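Long-range contacts in extracellular solute-binding protein family 1 (Kribbella flavida, PDB 5IXP), which probably binds a solute outside the cell and delivers it to an ABC transporter for uptake: residues 11-17 with 302-307; 74-80 with 104-109; 359-363 with 384-388. One frame throughout, in Å; residues are numbered along the deposited sequence.

Contact 1 of 3, residues 11-17 with 302-307; sequences EFGYSDL and KVFKKV
Gly-13 and Val-303 bring the two backbones closest, with their CA atoms 5.4 Å apart, where the loop before helix 15-24 meets the C-terminal turns of helix 297-307. Val-303 fills the middle of the contact, and its two methyls go different ways. CG1 touches the carbonyl oxygen of Phe-12. CG2 of Val-303 meets the Tyr-14 ring at its edge, near the plane, 3.9 Å from CE2. Val-303 CG2 also packs against Leu-17 CD1 at 3.8 Å. Within its own segment, Tyr-14 has CB of Phe-12 over one ring face. The other methyl of Leu-17, CD2, presses on CD of Lys-302 at 3.5 Å, a tight carbon pair. Gly-13 lies close against the helix, its CA 3.9 Å from CG1 of Val-307. A CB there would run tightly into CG2 of Val-307 and CG1 of Val-303, and its phi of 75° suits glycine best. The NH of Gly-13 is held by the anti lone pair of Glu-11 OE2. Lys-306 starts with CG anti to its backbone N (chi1 -165°), runs past the Gly-13 carbonyl and bends at its last torsion. This brings NZ to OD2 of Asp-16 at 2.8 Å, a salt bridge that meets the carboxylate from above its plane. The other oxygen of Asp-16 pairs with Arg-19. With an asparagine in place of Asp-16, Lys-306 and Arg-19 would probably both lose the negative charge they share. Leu-17 and Tyr-14 also reach helix 284-294, through Leu-294. The contact is helix-on-loop packing in a periplasmic-binding-protein fold: the loop between strand 2-8 and its following helix is covered by a helix from much later in the chain.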
ATOM      1  N   GLU A  11      13.028   6.093   4.234  1.00 16.90           N
ATOM      2  CA  GLU A  11      14.288   5.347   4.168  1.00 16.67           C
ATOM      3  C   GLU A  11      14.191   4.241   3.122  1.00 17.04           C
ATOM      4  O   GLU A  11      13.661   3.154   3.394  1.00 16.74           O
ATOM      5  CB  GLU A  11      14.671   4.778   5.531  1.00 22.05           C
ATOM      6  CG  GLU A  11      16.032   4.075   5.500  1.00 27.04           C
ATOM      7  CD  GLU A  11      17.127   4.967   4.919  1.00 29.13           C
ATOM      8  OE1 GLU A  11      17.570   5.905   5.619  1.00 33.17           O
ATOM      9  OE2 GLU A  11      17.524   4.754   3.751  1.00 23.24           O
ATOM     10  N   PHE A  12      14.746   4.504   1.935  1.00 15.31           N
ATOM     11  CA  PHE A  12      14.798   3.484   0.898  1.00 12.76           C
ATOM     12  C   PHE A  12      15.860   2.424   1.164  1.00 16.39           C
ATOM     13  O   PHE A  12      15.829   1.367   0.525  1.00 16.70           O
ATOM     14  CB  PHE A  12      15.027   4.140  -0.470  1.00 13.60           C
ATOM     15  CG  PHE A  12      13.751   4.609  -1.122  1.00 14.74           C
ATOM     16  CD1 PHE A  12      12.924   5.497  -0.471  1.00 13.90           C
ATOM     17  CD2 PHE A  12      13.375   4.149  -2.376  1.00 16.88           C
ATOM     18  CE1 PHE A  12      11.739   5.932  -1.050  1.00 12.83           C
ATOM     19  CE2 PHE A  12      12.191   4.573  -2.968  1.00 13.94           C
ATOM     20  CZ  PHE A  12      11.364   5.465  -2.290  1.00 11.66           C
ATOM     21  N   GLY A  13      16.782   2.666   2.093  1.00 14.48           N
ATOM     22  CA  GLY A  13      17.795   1.670   2.396  1.00 13.78           C
ATOM     23  C   GLY A  13      18.882   1.542   1.352  1.00 12.56           C
ATOM     24  O   GLY A  13      19.556   0.506   1.297  1.00 14.60           O
ATOM     25  N   TYR A  14      19.098   2.577   0.540  1.00 11.38           N
ATOM     26  CA  TYR A  14      20.000   2.504  -0.607  1.00 11.95           C
ATOM     27  C   TYR A  14      21.438   2.923  -0.301  1.00 13.07           C
ATOM     28  O   TYR A  14      22.289   2.821  -1.192  1.00 14.34           O
ATOM     29  CB  TYR A  14      19.480   3.393  -1.738  1.00 10.62           C
ATOM     30  CG  TYR A  14      18.273   2.886  -2.493  1.00 10.02           C
ATOM     31  CD1 TYR A  14      17.629   3.710  -3.414  1.00 12.70           C
ATOM     32  CD2 TYR A  14      17.801   1.573  -2.332  1.00 10.97           C
ATOM     33  CE1 TYR A  14      16.536   3.268  -4.143  1.00 11.61           C
ATOM     34  CE2 TYR A  14      16.691   1.121  -3.060  1.00 13.13           C
ATOM     35  CZ  TYR A  14      16.071   1.981  -3.965  1.00 14.72           C
ATOM     36  OH  TYR A  14      14.984   1.564  -4.703  1.00 16.43           O
ATOM     37  N   SER A  15      21.738   3.407   0.906  1.00 13.77           N
ATOM     38  CA  SER A  15      23.042   4.041   1.137  1.00 17.11           C
ATOM     39  C   SER A  15      24.210   3.124   0.765  1.00 18.58           C
ATOM     40  O   SER A  15      25.154   3.551   0.083  1.00 16.59           O
ATOM     41  CB  SER A  15      23.167   4.490   2.592  1.00 20.41           C
ATOM     42  OG  SER A  15      22.254   5.543   2.862  1.00 26.98           O
ATOM     43  N   ASP A  16      24.175   1.865   1.209  1.00 15.56           N
ATOM     44  CA  ASP A  16      25.265   0.958   0.847  1.00 19.87           C
ATOM     45  C   ASP A  16      25.238   0.630  -0.636  1.00 19.03           C
ATOM     46  O   ASP A  16      26.292   0.399  -1.241  1.00 17.94           O
ATOM     47  CB  ASP A  16      25.195  -0.348   1.644  1.00 25.28           C
ATOM     48  CG  ASP A  16      25.296  -0.133   3.138  1.00 37.94           C
ATOM     49  OD1 ASP A  16      25.978   0.829   3.552  1.00 42.25           O
ATOM     50  OD2 ASP A  16      24.693  -0.932   3.894  1.00 42.33           O
ATOM     51  N   LEU A  17      24.044   0.595  -1.233  1.00 15.60           N
ATOM     52  CA  LEU A  17      23.939   0.242  -2.641  1.00 13.64           C
ATOM     53  C   LEU A  17      24.615   1.285  -3.517  1.00 15.56           C
ATOM     54  O   LEU A  17      25.249   0.934  -4.517  1.00 13.75           O
ATOM     55  CB  LEU A  17      22.475   0.077  -3.044  1.00 13.87           C
ATOM     56  CG  LEU A  17      21.695  -0.962  -2.242  1.00 18.40           C
ATOM     57  CD1 LEU A  17      20.341  -1.212  -2.874  1.00 16.87           C
ATOM     58  CD2 LEU A  17      22.486  -2.248  -2.138  1.00 21.97           C
ATOM     59  N   LYS A 302      19.016  -7.070  -0.410  1.00 14.31           N
ATOM     60  CA  LYS A 302      19.847  -6.271   0.488  1.00 16.74           C
ATOM     61  C   LYS A 302      19.012  -5.254   1.257  1.00 17.80           C
ATOM     62  O   LYS A 302      19.205  -5.066   2.465  1.00 16.95           O
ATOM     63  CB  LYS A 302      20.953  -5.564  -0.294  1.00 17.15           C
ATOM     64  CG  LYS A 302      21.964  -6.494  -0.908  1.00 21.11           C
ATOM     65  CD  LYS A 302      22.876  -5.708  -1.839  1.00 22.60           C
ATOM     66  CE  LYS A 302      23.692  -6.606  -2.737  1.00 25.23           C
ATOM     67  NZ  LYS A 302      24.320  -5.824  -3.835  1.00 25.05           N
ATOM     68  N   VAL A 303      18.075  -4.590   0.570  1.00 15.42           N
ATOM     69  CA  VAL A 303      17.206  -3.613   1.220  1.00 14.03           C
ATOM     70  C   VAL A 303      16.311  -4.299   2.244  1.00 14.17           C
ATOM     71  O   VAL A 303      16.101  -3.784   3.350  1.00 14.30           O
ATOM     72  CB  VAL A 303      16.383  -2.854   0.157  1.00 15.34           C
ATOM     73  CG1 VAL A 303      15.285  -2.013   0.806  1.00 17.17           C
ATOM     74  CG2 VAL A 303      17.307  -1.983  -0.738  1.00 15.79           C
ATOM     75  N   PHE A 304      15.771  -5.471   1.892  1.00 13.17           N
ATOM     76  CA  PHE A 304      14.964  -6.235   2.839  1.00 14.02           C
ATOM     77  C   PHE A 304      15.734  -6.515   4.130  1.00 15.31           C
ATOM     78  O   PHE A 304      15.196  -6.355   5.230  1.00 17.23           O
ATOM     79  CB  PHE A 304      14.508  -7.547   2.192  1.00 14.00           C
ATOM     80  CG  PHE A 304      13.793  -8.476   3.138  1.00 18.94           C
ATOM     81  CD1 PHE A 304      12.476  -8.235   3.498  1.00 21.18           C
ATOM     82  CD2 PHE A 304      14.431  -9.606   3.644  1.00 21.03           C
ATOM     83  CE1 PHE A 304      11.806  -9.097   4.366  1.00 25.07           C
ATOM     84  CE2 PHE A 304      13.769 -10.467   4.509  1.00 23.93           C
ATOM     85  CZ  PHE A 304      12.458 -10.214   4.868  1.00 24.74           C
ATOM     86  N   LYS A 305      16.996  -6.933   4.022  1.00 17.02           N
ATOM     87  CA  LYS A 305      17.747  -7.207   5.239  1.00 19.18           C
ATOM     88  C   LYS A 305      18.121  -5.935   5.975  1.00 20.25           C
ATOM     89  O   LYS A 305      18.224  -5.949   7.202  1.00 21.58           O
ATOM     90  CB  LYS A 305      18.985  -8.041   4.938  1.00 24.13           C
ATOM     91  CG  LYS A 305      18.702  -9.188   3.991  1.00 30.77           C
ATOM     92  CD  LYS A 305      19.816 -10.188   4.001  1.00 40.64           C
ATOM     93  CE  LYS A 305      21.069  -9.601   3.422  1.00 48.26           C
ATOM     94  NZ  LYS A 305      21.594 -10.457   2.315  1.00 53.89           N
ATOM     95  N   LYS A 306      18.311  -4.833   5.258  1.00 20.99           N
ATOM     96  CA  LYS A 306      18.740  -3.600   5.907  1.00 21.27           C
ATOM     97  C   LYS A 306      17.584  -2.900   6.615  1.00 19.36           C
ATOM     98  O   LYS A 306      17.712  -2.507   7.780  1.00 21.59           O
ATOM     99  CB  LYS A 306      19.381  -2.669   4.880  1.00 21.44           C
ATOM    100  CG  LYS A 306      20.176  -1.532   5.503  1.00 29.15           C
ATOM    101  CD  LYS A 306      20.659  -0.546   4.447  1.00 36.52           C
ATOM    102  CE  LYS A 306      21.561   0.525   5.060  1.00 41.58           C
ATOM    103  NZ  LYS A 306      22.748  -0.077   5.743  1.00 43.68           N
ATOM    104  N   VAL A 307      16.447  -2.731   5.936  1.00 18.59           N
ATOM    105  CA  VAL A 307      15.367  -1.922   6.492  1.00 18.26           C
ATOM    106  C   VAL A 307      14.039  -2.669   6.530  1.00 17.95           C
ATOM    107  O   VAL A 307      13.051  -2.144   7.049  1.00 22.33           O
ATOM    108  CB  VAL A 307      15.210  -0.594   5.722  1.00 19.58           C
ATOM    109  CG1 VAL A 307      16.484   0.239   5.835  1.00 23.34           C
ATOM    110  CG2 VAL A 307      14.880  -0.841   4.274  1.00 17.71           C
TER

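Contact 2 of 3, residues 74-80 with 104-109; sequences DKFVDLR and GRIIGY
An Asx turn lies at the centre of this contact. Asp-78 OD1 accepts from Arg-80 N, two residues on, and also from Ile-106 N across the contact at 3.0 Å. The two donors reach this oxygen from opposite faces of the carboxylate plane. The other oxygen, OD2, makes a salt bridge to Arg-80 NH1, though the hydrogen bond within it is weak. CG of Asp-78 lies anti to the backbone N (chi1 -180°), which turns the carboxylate toward the backbone of Ile-106. Next to it, Leu-79 N bonds to Ile-106 O at 2.8 Å. CD1 of Leu-79 then sits almost straight over the Tyr-109 ring centre, 3.6 Å from the centroid, a CH-pi contact. Trp-91 also meets this ring. Arg-105 NH2 gives Asp-74 OD1 a salt bridge of 2.8 Å, with the carboxylate and guanidinium planes 66° apart. Its NE pairs with Asp-103. The Arg-80 guanidinium lays one face over the Gly-104 carbonyl, and CD of Arg-80 rests on CG1 of Ile-106 at 3.6 Å. A water bridges the carbonyl oxygens of Val-77 and Ile-107. Phe-76 CB adds an apolar touch on CG2 of Ile-107. The contact thus joins an Asx-turn loop to the chain leading into strand 108-121 of the mixed sheet, within a solute-binding-protein fold.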
ATOM      1  N   ASP A  74       4.182  11.914 -20.734  1.00 23.15           N
ATOM      2  CA  ASP A  74       5.048  12.569 -21.709  1.00 26.22           C
ATOM      3  C   ASP A  74       6.297  13.145 -21.056  1.00 22.55           C
ATOM      4  O   ASP A  74       7.326  13.307 -21.719  1.00 24.12           O
ATOM      5  CB  ASP A  74       4.292  13.691 -22.433  1.00 30.08           C
ATOM      6  CG  ASP A  74       3.457  13.194 -23.597  1.00 38.75           C
ATOM      7  OD1 ASP A  74       3.237  11.967 -23.699  1.00 44.27           O
ATOM      8  OD2 ASP A  74       3.008  14.044 -24.406  1.00 39.33           O
ATOM      9  N   LYS A  75       6.229  13.471 -19.771  1.00 23.11           N
ATOM     10  CA  LYS A  75       7.335  14.100 -19.069  1.00 20.67           C
ATOM     11  C   LYS A  75       8.262  13.098 -18.402  1.00 19.46           C
ATOM     12  O   LYS A  75       9.194  13.506 -17.696  1.00 20.37           O
ATOM     13  CB  LYS A  75       6.791  15.083 -18.041  1.00 20.50           C
ATOM     14  CG  LYS A  75       5.935  16.136 -18.697  1.00 24.89           C
ATOM     15  CD  LYS A  75       5.715  17.321 -17.806  1.00 27.24           C
ATOM     16  CE  LYS A  75       4.792  18.310 -18.491  1.00 32.39           C
ATOM     17  NZ  LYS A  75       4.616  19.512 -17.644  1.00 37.01           N
ATOM     18  N   PHE A  76       8.041  11.804 -18.622  1.00 18.67           N
ATOM     19  CA  PHE A  76       8.881  10.766 -18.045  1.00 18.20           C
ATOM     20  C   PHE A  76       9.434   9.871 -19.140  1.00 17.87           C
ATOM     21  O   PHE A  76       8.805   9.672 -20.184  1.00 18.84           O
ATOM     22  CB  PHE A  76       8.102   9.937 -17.022  1.00 18.66           C
ATOM     23  CG  PHE A  76       7.745  10.710 -15.795  1.00 18.10           C
ATOM     24  CD1 PHE A  76       6.593  11.479 -15.755  1.00 20.49           C
ATOM     25  CD2 PHE A  76       8.580  10.699 -14.689  1.00 17.63           C
ATOM     26  CE1 PHE A  76       6.269  12.213 -14.627  1.00 19.57           C
ATOM     27  CE2 PHE A  76       8.259  11.427 -13.558  1.00 16.81           C
ATOM     28  CZ  PHE A  76       7.098  12.185 -13.526  1.00 16.35           C
ATOM     29  N   VAL A  77      10.638   9.357 -18.898  1.00 15.09           N
ATOM     30  CA  VAL A  77      11.217   8.377 -19.802  1.00 18.84           C
ATOM     31  C   VAL A  77      10.351   7.126 -19.804  1.00 18.59           C
ATOM     32  O   VAL A  77       9.995   6.593 -18.745  1.00 17.99           O
ATOM     33  CB  VAL A  77      12.659   8.066 -19.379  1.00 16.79           C
ATOM     34  CG1 VAL A  77      13.193   6.852 -20.137  1.00 18.66           C
ATOM     35  CG2 VAL A  77      13.543   9.286 -19.608  1.00 18.35           C
ATOM     36  N   ASP A  78       9.970   6.677 -20.998  1.00 19.64           N
ATOM     37  CA  ASP A  78       9.419   5.338 -21.161  1.00 20.27           C
ATOM     38  C   ASP A  78      10.561   4.346 -21.001  1.00 22.74           C
ATOM     39  O   ASP A  78      11.449   4.270 -21.853  1.00 22.34           O
ATOM     40  CB  ASP A  78       8.745   5.223 -22.527  1.00 21.66           C
ATOM     41  CG  ASP A  78       8.129   3.852 -22.777  1.00 28.38           C
ATOM     42  OD1 ASP A  78       8.112   3.016 -21.852  1.00 26.25           O
ATOM     43  OD2 ASP A  78       7.645   3.620 -23.912  1.00 28.33           O
ATOM     44  N   LEU A  79      10.576   3.613 -19.884  1.00 20.60           N
ATOM     45  CA  LEU A  79      11.693   2.718 -19.619  1.00 19.22           C
ATOM     46  C   LEU A  79      11.764   1.570 -20.620  1.00 22.59           C
ATOM     47  O   LEU A  79      12.796   0.895 -20.698  1.00 22.41           O
ATOM     48  CB  LEU A  79      11.611   2.205 -18.173  1.00 15.09           C
ATOM     49  CG  LEU A  79      11.677   3.359 -17.140  1.00 16.70           C
ATOM     50  CD1 LEU A  79      11.280   2.898 -15.729  1.00 14.27           C
ATOM     51  CD2 LEU A  79      13.053   4.014 -17.111  1.00 16.30           C
ATOM     52  N   ARG A  80      10.708   1.348 -21.401  1.00 22.10           N
ATOM     53  CA  ARG A  80      10.812   0.406 -22.516  1.00 27.45           C
ATOM     54  C   ARG A  80      11.864   0.838 -23.522  1.00 29.68           C
ATOM     55  O   ARG A  80      12.434  -0.005 -24.222  1.00 29.03           O
ATOM     56  CB  ARG A  80       9.460   0.248 -23.197  1.00 30.73           C
ATOM     57  CG  ARG A  80       8.530  -0.622 -22.407  1.00 34.69           C
ATOM     58  CD  ARG A  80       7.145  -0.055 -22.398  1.00 41.49           C
ATOM     59  NE  ARG A  80       6.332  -0.575 -23.483  1.00 48.48           N
ATOM     60  CZ  ARG A  80       5.811   0.166 -24.454  1.00 47.61           C
ATOM     61  NH1 ARG A  80       6.013   1.478 -24.485  1.00 41.65           N
ATOM     62  NH2 ARG A  80       5.072  -0.412 -25.387  1.00 48.00           N
ATOM     63  N   GLY A 104       0.666   1.746 -22.733  1.00 36.57           N
ATOM     64  CA  GLY A 104       1.730   0.773 -22.599  1.00 33.20           C
ATOM     65  C   GLY A 104       3.083   1.305 -22.171  1.00 30.59           C
ATOM     66  O   GLY A 104       4.017   0.507 -22.020  1.00 28.65           O
ATOM     67  N   ARG A 105       3.233   2.614 -21.982  1.00 28.72           N
ATOM     68  CA  ARG A 105       4.518   3.149 -21.549  1.00 27.94           C
ATOM     69  C   ARG A 105       4.759   2.811 -20.082  1.00 27.28           C
ATOM     70  O   ARG A 105       3.841   2.860 -19.262  1.00 27.80           O
ATOM     71  CB  ARG A 105       4.558   4.661 -21.766  1.00 26.76           C
ATOM     72  CG  ARG A 105       4.615   5.056 -23.242  1.00 29.09           C
ATOM     73  CD  ARG A 105       4.499   6.564 -23.416  1.00 33.48           C
ATOM     74  NE  ARG A 105       3.145   7.051 -23.160  1.00 34.28           N
ATOM     75  CZ  ARG A 105       2.821   8.336 -23.052  1.00 38.62           C
ATOM     76  NH1 ARG A 105       1.561   8.688 -22.826  1.00 41.37           N
ATOM     77  NH2 ARG A 105       3.761   9.267 -23.150  1.00 36.65           N
ATOM     78  N   ILE A 106       5.995   2.454 -19.750  1.00 21.63           N
ATOM     79  CA  ILE A 106       6.348   2.067 -18.386  1.00 19.56           C
ATOM     80  C   ILE A 106       7.200   3.185 -17.805  1.00 18.04           C
ATOM     81  O   ILE A 106       8.324   3.422 -18.265  1.00 18.51           O
ATOM     82  CB  ILE A 106       7.082   0.720 -18.342  1.00 20.67           C
ATOM     83  CG1 ILE A 106       6.184  -0.386 -18.904  1.00 22.55           C
ATOM     84  CG2 ILE A 106       7.507   0.394 -16.915  1.00 20.45           C
ATOM     85  CD1 ILE A 106       6.887  -1.712 -19.064  1.00 24.54           C
ATOM     86  N   ILE A 107       6.680   3.885 -16.796  1.00 16.68           N
ATOM     87  CA  ILE A 107       7.383   5.058 -16.290  1.00 15.87           C
ATOM     88  C   ILE A 107       8.078   4.807 -14.966  1.00 13.92           C
ATOM     89  O   ILE A 107       8.787   5.699 -14.480  1.00 16.39           O
ATOM     90  CB  ILE A 107       6.451   6.280 -16.174  1.00 19.21           C
ATOM     91  CG1 ILE A 107       5.363   6.059 -15.121  1.00 18.28           C
ATOM     92  CG2 ILE A 107       5.847   6.625 -17.545  1.00 22.93           C
ATOM     93  CD1 ILE A 107       4.640   7.366 -14.736  1.00 22.38           C
ATOM     94  N   GLY A 108       7.927   3.629 -14.377  1.00 13.68           N
ATOM     95  CA  GLY A 108       8.575   3.347 -13.106  1.00 13.38           C
ATOM     96  C   GLY A 108       9.039   1.911 -12.984  1.00 12.96           C
ATOM     97  O   GLY A 108       8.425   0.981 -13.517  1.00 14.26           O
ATOM     98  N   TYR A 109      10.143   1.744 -12.255  1.00 12.14           N
ATOM     99  CA  TYR A 109      10.641   0.446 -11.822  1.00 12.35           C
ATOM    100  C   TYR A 109      10.287   0.239 -10.352  1.00 13.31           C
ATOM    101  O   TYR A 109      10.643   1.064  -9.505  1.00 12.89           O
ATOM    102  CB  TYR A 109      12.156   0.364 -12.002  1.00  9.86           C
ATOM    103  CG  TYR A 109      12.628   0.177 -13.426  1.00 11.92           C
ATOM    104  CD1 TYR A 109      11.850  -0.508 -14.357  1.00 13.38           C
ATOM    105  CD2 TYR A 109      13.878   0.643 -13.826  1.00 13.87           C
ATOM    106  CE1 TYR A 109      12.295  -0.721 -15.657  1.00 13.07           C
ATOM    107  CE2 TYR A 109      14.335   0.446 -15.129  1.00 15.79           C
ATOM    108  CZ  TYR A 109      13.538  -0.232 -16.038  1.00 15.63           C
ATOM    109  OH  TYR A 109      13.996  -0.430 -17.330  1.00 17.63           O
TER
HETATM  110  O   HOH W   1      10.363   7.138 -16.055  1.00 17.14           O

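Contact 3 of 3, residues 359-363 with 384-388; sequences INQVF and ALREA
The ring of Phe-363 and the methyls of Ala-384 and Ala-388 set the geometry here. Ala-384 CB stands over one face of the ring, 4.2 Å from the centroid and 27° off the normal, a CH-pi contact. Ala-388 CB comes to the same ring obliquely, 3.6 Å from CE2. Leu-385 also meets it obliquely, with CD2 3.9 Å from CZ. The ring is put there by a first torsion that sets CG beside the backbone N (chi1 -81°), although the CB itself does not point at the partner helix. In the plane of the ring, CG2 of Ile-359 lies at the edge, and this methyl also touches Ala-388 CB.

The CB of Val-362 points toward the partner helix. Val-362 CG2 drops into the backbone of that helix, 3.4 Å from Ala-384 O and 3.7 Å from Ala-388 CB. The small size of Ala-384 and Ala-388 is consistent with this close approach. Val-362 and Glu-387 lie alongside one another, running opposite ways, with CB of Val-362 3.9 Å from CB of Glu-387. No direct hydrogen bond crosses the contact. Instead, a water links Val-362 O to OE1 of Glu-387, 2.7 Å from the latter. The other carboxylate oxygen of Glu-387 is bound by Gln-383.

The helices run antiparallel, at 161°, and their segment axes approach to 8.7 Å. Helices 356-371 and 377-392 form a C-terminal helical hairpin. Tyr-182 packs on Phe-363 and Ile-359, and Tyr-189 on Ile-359 and Ala-388. Asn-360, which points away from helix 377-392, bonds to Trp-171 and Glu-172 of helix 167-175.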
ATOM      1  N   ILE A 359     -10.702  12.187  -5.598  1.00 19.48           N
ATOM      2  CA  ILE A 359     -12.032  11.584  -5.518  1.00 18.92           C
ATOM      3  C   ILE A 359     -12.131  10.691  -4.293  1.00 19.28           C
ATOM      4  O   ILE A 359     -13.104  10.749  -3.530  1.00 19.36           O
ATOM      5  CB  ILE A 359     -12.346  10.794  -6.804  1.00 20.60           C
ATOM      6  CG1 ILE A 359     -12.412  11.717  -8.017  1.00 21.17           C
ATOM      7  CG2 ILE A 359     -13.638   9.970  -6.649  1.00 18.39           C
ATOM      8  CD1 ILE A 359     -12.486  10.948  -9.343  1.00 21.36           C
ATOM      9  N   ASN A 360     -11.133   9.827  -4.098  1.00 20.47           N
ATOM     10  CA  ASN A 360     -11.178   8.923  -2.958  1.00 20.35           C
ATOM     11  C   ASN A 360     -11.264   9.684  -1.642  1.00 19.25           C
ATOM     12  O   ASN A 360     -11.921   9.224  -0.703  1.00 20.16           O
ATOM     13  CB  ASN A 360      -9.960   8.003  -2.955  1.00 18.02           C
ATOM     14  CG  ASN A 360     -10.100   6.895  -1.945  1.00 19.01           C
ATOM     15  OD1 ASN A 360     -11.064   6.138  -1.994  1.00 20.46           O
ATOM     16  ND2 ASN A 360      -9.145   6.795  -1.014  1.00 18.60           N
ATOM     17  N   GLN A 361     -10.625  10.856  -1.569  0.52 19.04           N
ATOM     18  CA  GLN A 361     -10.628  11.638  -0.337  0.52 19.15           C
ATOM     19  C   GLN A 361     -12.041  12.061   0.054  0.52 19.89           C
ATOM     20  O   GLN A 361     -12.389  12.062   1.241  0.52 19.23           O
ATOM     21  CB  GLN A 361      -9.721  12.860  -0.501  0.52 21.82           C
ATOM     22  CG  GLN A 361      -9.510  13.658   0.771  0.52 25.48           C
ATOM     23  CD  GLN A 361      -8.537  14.814   0.595  0.52 30.04           C
ATOM     24  OE1 GLN A 361      -7.469  14.667  -0.007  0.52 31.44           O
ATOM     25  NE2 GLN A 361      -8.905  15.976   1.120  0.52 33.79           N
ATOM     26  N   VAL A 362     -12.876  12.423  -0.922  1.00 21.02           N
ATOM     27  CA  VAL A 362     -14.232  12.841  -0.574  1.00 21.00           C
ATOM     28  C   VAL A 362     -15.043  11.642  -0.089  1.00 17.92           C
ATOM     29  O   VAL A 362     -15.857  11.768   0.834  1.00 19.23           O
ATOM     30  CB  VAL A 362     -14.928  13.595  -1.730  1.00 23.49           C
ATOM     31  CG1 VAL A 362     -13.954  14.505  -2.467  1.00 27.79           C
ATOM     32  CG2 VAL A 362     -15.659  12.666  -2.677  1.00 25.10           C
ATOM     33  N   PHE A 363     -14.805  10.452  -0.660  1.00 16.81           N
ATOM     34  CA  PHE A 363     -15.524   9.269  -0.193  1.00 15.10           C
ATOM     35  C   PHE A 363     -15.081   8.870   1.208  1.00 15.11           C
ATOM     36  O   PHE A 363     -15.915   8.503   2.046  1.00 15.27           O
ATOM     37  CB  PHE A 363     -15.344   8.101  -1.164  1.00 15.29           C
ATOM     38  CG  PHE A 363     -16.247   8.168  -2.363  1.00 19.68           C
ATOM     39  CD1 PHE A 363     -17.552   7.696  -2.291  1.00 18.45           C
ATOM     40  CD2 PHE A 363     -15.798   8.716  -3.557  1.00 20.31           C
ATOM     41  CE1 PHE A 363     -18.392   7.757  -3.387  1.00 22.46           C
ATOM     42  CE2 PHE A 363     -16.632   8.781  -4.662  1.00 20.36           C
ATOM     43  CZ  PHE A 363     -17.934   8.299  -4.575  1.00 21.39           C
ATOM     44  N   ALA A 384     -20.847  12.753  -0.794  1.00 18.69           N
ATOM     45  CA  ALA A 384     -19.659  12.241  -1.473  1.00 20.27           C
ATOM     46  C   ALA A 384     -19.833  12.289  -2.987  1.00 22.02           C
ATOM     47  O   ALA A 384     -18.919  12.704  -3.709  1.00 20.80           O
ATOM     48  CB  ALA A 384     -19.347  10.815  -1.006  1.00 20.38           C
ATOM     49  N   LEU A 385     -21.011  11.898  -3.489  1.00 20.49           N
ATOM     50  CA  LEU A 385     -21.225  11.927  -4.935  1.00 24.28           C
ATOM     51  C   LEU A 385     -21.123  13.346  -5.477  1.00 25.85           C
ATOM     52  O   LEU A 385     -20.479  13.570  -6.510  1.00 25.09           O
ATOM     53  CB  LEU A 385     -22.578  11.311  -5.303  1.00 23.09           C
ATOM     54  CG  LEU A 385     -22.718   9.794  -5.137  1.00 23.91           C
ATOM     55  CD1 LEU A 385     -24.023   9.293  -5.724  1.00 27.11           C
ATOM     56  CD2 LEU A 385     -21.550   9.046  -5.755  1.00 26.15           C
ATOM     57  N   ARG A 386     -21.748  14.317  -4.795  1.00 23.40           N
ATOM     58  CA  ARG A 386     -21.638  15.713  -5.218  1.00 25.09           C
ATOM     59  C   ARG A 386     -20.187  16.164  -5.258  1.00 25.26           C
ATOM     60  O   ARG A 386     -19.737  16.769  -6.239  1.00 26.37           O
ATOM     61  CB  ARG A 386     -22.427  16.632  -4.282  1.00 27.52           C
ATOM     62  CG  ARG A 386     -23.922  16.628  -4.470  1.00 32.98           C
ATOM     63  CD  ARG A 386     -24.568  17.838  -3.767  1.00 35.80           C
ATOM     64  NE  ARG A 386     -24.167  17.964  -2.364  1.00 35.07           N
ATOM     65  CZ  ARG A 386     -24.751  17.309  -1.362  1.00 37.17           C
ATOM     66  NH1 ARG A 386     -25.749  16.469  -1.614  1.00 37.86           N
ATOM     67  NH2 ARG A 386     -24.334  17.481  -0.113  1.00 33.36           N
ATOM     68  N   GLU A 387     -19.444  15.898  -4.183  1.00 21.20           N
ATOM     69  CA  GLU A 387     -18.072  16.376  -4.099  1.00 20.81           C
ATOM     70  C   GLU A 387     -17.155  15.631  -5.055  1.00 23.83           C
ATOM     71  O   GLU A 387     -16.216  16.227  -5.596  1.00 25.91           O
ATOM     72  CB  GLU A 387     -17.585  16.263  -2.659  1.00 20.41           C
ATOM     73  CG  GLU A 387     -18.432  17.109  -1.719  1.00 25.17           C
ATOM     74  CD  GLU A 387     -17.946  17.094  -0.292  1.00 28.58           C
ATOM     75  OE1 GLU A 387     -17.105  16.241   0.056  1.00 33.01           O
ATOM     76  OE2 GLU A 387     -18.410  17.946   0.488  1.00 29.04           O
ATOM     77  N   ALA A 388     -17.414  14.340  -5.285  1.00 22.16           N
ATOM     78  CA  ALA A 388     -16.591  13.572  -6.214  1.00 22.80           C
ATOM     79  C   ALA A 388     -16.753  14.078  -7.640  1.00 25.24           C
ATOM     80  O   ALA A 388     -15.786  14.102  -8.411  1.00 26.01           O
ATOM     81  CB  ALA A 388     -16.942  12.085  -6.129  1.00 20.82           C
TER
HETATM   82  O   HOH W   2     -17.685  13.940   1.316  1.00 25.02           O

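How the contacts relate
Contacts 1 and 2 are the nearest pair. Their centres are about 24 Å apart and their nearest atoms about 6 Å, without touching. In sequence, both segments of contact 2 fall between those of contact 1. Helix 284-294 and strand 269-276 link them: Leu-275 and Leu-294 meet contact 1, while Leu-275, Ala-288 and Ala-291 meet contact 2. Contact 3 follows both in sequence. Its centre is about 38 Å from that of contact 1, on the opposite side of the chain's centre, and about 30 Å from that of contact 2. All three centres lie about 19 to 21 Å from the chain's centre.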